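Local coordinates for elongation factor G (Thermus thermophilus, PDB 2DY1), which binds GTP with a magnesium ion and probably acts as a GTPase that drives translocation on the ribosome, at residues A[22-26]-A[253-257]. Sequence-based numbering, arbitrary orientation.
Sequences KTTLT and ASGER. With MG (magnesium ion), chain B; GTP (guanosine-5'-triphosphate), chain C.
Gly-255 sits with its CA 4.2 Å from that of Leu-25, so close that a side chain on it would collide with Thr-24 O. Around this backbone approach, CG2 of Thr-24 lies against the peptide joining Gly-255 to Glu-256, and Leu-25 CD1 reaches Ala-253 CB. Direct contact is modest; GTP does most of the joining. The first turn of helix 22-32, following the P-loop, contributes much of the phosphate grip: Lys-22, its chain bent at chi3 and chi4 (-61° and -72°), brings NZ to O3G (2.7 Å) and O1B (2.8 Å) of GTP, bridging the gamma and beta phosphates. Backbone N of Thr-23 donates to O2B, while its OG1 binds magnesium at 2.1 Å. Both N and OG1 of Thr-24 grip O1A. A methionine at Lys-22 would probably leave O3G and O1B without their shared cation. The loop 253-257 reads the other end: Ser-254 OG donates to guanine O6 (2.6 Å) and accepts from Arg-257 N in an ST motif that fixes the hydroxyl's position. Glu-256 lays CB and CG over the base and takes the ribose O2' hydrogen on OE1 (2.6 Å). The Gly-255/Leu-25 approach thus keeps phosphate and nucleoside sites side by side, consistent with a guanine-specific GTPase pocket.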
loop_
_atom_site.group_PDB
_atom_site.type_symbol
_atom_site.label_atom_id
_atom_site.label_comp_id
_atom_site.label_asym_id
_atom_site.label_seq_id
_atom_site.Cartn_x
_atom_site.Cartn_y
_atom_site.Cartn_z
ATOM N N LYS A 22 4.210 -4.997 -18.134
ATOM C CA LYS A 22 3.327 -3.832 -18.191
ATOM C C LYS A 22 3.926 -2.600 -18.863
ATOM O O LYS A 22 3.358 -2.035 -19.804
ATOM C CB LYS A 22 2.878 -3.470 -16.768
ATOM C CG LYS A 22 2.071 -4.589 -16.050
ATOM C CD LYS A 22 1.677 -4.191 -14.620
ATOM C CE LYS A 22 2.865 -3.912 -13.699
ATOM N NZ LYS A 22 3.626 -5.127 -13.302
ATOM N N THR A 23 5.087 -2.174 -18.388
ATOM C CA THR A 23 5.684 -0.986 -18.960
ATOM C C THR A 23 6.117 -1.212 -20.390
ATOM O O THR A 23 6.038 -0.318 -21.213
ATOM C CB THR A 23 6.844 -0.534 -18.074
ATOM O OG1 THR A 23 6.308 -0.215 -16.784
ATOM C CG2 THR A 23 7.564 0.705 -18.663
ATOM N N THR A 24 6.568 -2.430 -20.696
ATOM C CA THR A 24 6.992 -2.743 -22.049
ATOM C C THR A 24 5.784 -2.708 -23.012
ATOM O O THR A 24 5.884 -2.257 -24.158
ATOM C CB THR A 24 7.686 -4.113 -22.046
ATOM O OG1 THR A 24 8.862 -4.030 -21.219
ATOM C CG2 THR A 24 8.114 -4.511 -23.452
ATOM N N LEU A 25 4.636 -3.166 -22.523
ATOM C CA LEU A 25 3.431 -3.126 -23.333
ATOM C C LEU A 25 3.004 -1.666 -23.525
ATOM O O LEU A 25 2.592 -1.248 -24.613
ATOM C CB LEU A 25 2.324 -3.906 -22.626
ATOM C CG LEU A 25 1.045 -4.172 -23.402
ATOM C CD1 LEU A 25 1.359 -4.941 -24.697
ATOM C CD2 LEU A 25 0.122 -4.994 -22.498
ATOM N N THR A 26 3.113 -0.892 -22.449
ATOM C CA THR A 26 2.738 0.526 -22.491
ATOM C C THR A 26 3.599 1.252 -23.523
ATOM O O THR A 26 3.101 2.040 -24.327
ATOM C CB THR A 26 2.909 1.156 -21.086
ATOM O OG1 THR A 26 2.041 0.480 -20.160
ATOM C CG2 THR A 26 2.562 2.651 -21.105
ATOM N N ALA A 253 -0.568 -10.606 -26.025
ATOM C CA ALA A 253 0.196 -9.516 -26.633
ATOM C C ALA A 253 1.547 -9.409 -25.946
ATOM O O ALA A 253 1.683 -9.761 -24.779
ATOM C CB ALA A 253 -0.562 -8.173 -26.505
ATOM N N SER A 254 2.542 -8.930 -26.688
ATOM C CA SER A 254 3.881 -8.749 -26.137
ATOM C C SER A 254 4.453 -7.448 -26.689
ATOM O O SER A 254 4.488 -7.240 -27.895
ATOM C CB SER A 254 4.805 -9.890 -26.544
ATOM O OG SER A 254 6.158 -9.527 -26.300
ATOM N N GLY A 255 4.888 -6.559 -25.796
ATOM C CA GLY A 255 5.473 -5.326 -26.290
ATOM C C GLY A 255 6.908 -5.555 -26.743
ATOM O O GLY A 255 7.434 -4.801 -27.545
ATOM N N GLU A 256 7.514 -6.642 -26.260
ATOM C CA GLU A 256 8.910 -6.959 -26.594
ATOM C C GLU A 256 8.987 -7.550 -28.000
ATOM O O GLU A 256 9.844 -7.176 -28.785
ATOM C CB GLU A 256 9.460 -7.948 -25.571
ATOM C CG GLU A 256 10.955 -8.174 -25.623
ATOM C CD GLU A 256 11.724 -7.009 -25.047
ATOM O OE1 GLU A 256 11.283 -6.471 -24.003
ATOM O OE2 GLU A 256 12.766 -6.637 -25.631
ATOM N N ARG A 257 8.068 -8.457 -28.321
ATOM C CA ARG A 257 8.031 -9.074 -29.652
ATOM C C ARG A 257 7.156 -8.266 -30.620
ATOM O O ARG A 257 7.078 -8.588 -31.805
ATOM C CB ARG A 257 7.459 -10.500 -29.556
ATOM C CG ARG A 257 8.197 -11.453 -28.648
ATOM C CD ARG A 257 9.585 -11.721 -29.182
ATOM N NE ARG A 257 9.521 -12.215 -30.550
ATOM C CZ ARG A 257 10.555 -12.248 -31.385
ATOM N NH1 ARG A 257 11.745 -11.812 -30.991
ATOM N NH2 ARG A 257 10.398 -12.712 -32.619
HETATM MG MG MG B . 6.562 -1.308 -14.970
HETATM P PG GTP C . 7.110 -3.800 -12.890
HETATM O O1G GTP C . 8.495 -3.906 -12.081
HETATM O O2G GTP C . 6.838 -2.264 -13.268
HETATM O O3G GTP C . 5.970 -4.411 -12.170
HETATM O O3B GTP C . 7.456 -4.585 -14.253
HETATM P PB GTP C . 6.593 -4.502 -15.604
HETATM O O1B GTP C . 5.390 -5.354 -15.451
HETATM O O2B GTP C . 6.389 -3.083 -15.980
HETATM O O3A GTP C . 7.543 -5.279 -16.638
HETATM P PA GTP C . 8.599 -4.557 -17.606
HETATM O O1A GTP C . 7.874 -3.954 -18.746
HETATM O O2A GTP C . 9.483 -3.694 -16.789
HETATM O "O5'" GTP C . 9.448 -5.796 -18.180
HETATM C "C5'" GTP C . 10.378 -6.448 -17.314
HETATM C "C4'" GTP C . 11.325 -7.322 -18.134
HETATM O "O4'" GTP C . 10.498 -8.175 -18.943
HETATM C "C3'" GTP C . 12.130 -6.453 -19.102
HETATM O "O3'" GTP C . 13.403 -7.063 -19.331
HETATM C "C2'" GTP C . 11.286 -6.497 -20.375
HETATM O "O2'" GTP C . 12.136 -6.326 -21.513
HETATM C "C1'" GTP C . 10.846 -7.959 -20.319
HETATM N N9 GTP C . 9.666 -8.242 -21.167
HETATM C C8 GTP C . 8.502 -7.597 -21.131
HETATM N N7 GTP C . 7.629 -8.205 -21.932
HETATM C C5 GTP C . 8.242 -9.245 -22.490
HETATM C C6 GTP C . 7.842 -10.224 -23.394
HETATM O O6 GTP C . 6.689 -10.281 -23.818
HETATM N N1 GTP C . 8.778 -11.186 -23.795
HETATM C C2 GTP C . 10.081 -11.150 -23.284
HETATM N N2 GTP C . 10.972 -12.063 -23.660
HETATM N N3 GTP C . 10.428 -10.193 -22.409
HETATM C C4 GTP C . 9.548 -9.263 -22.012
HETATM O O HOH W 1 8.606 -1.278 -15.422
HETATM O O HOH W 2 4.489 -1.214 -14.710
#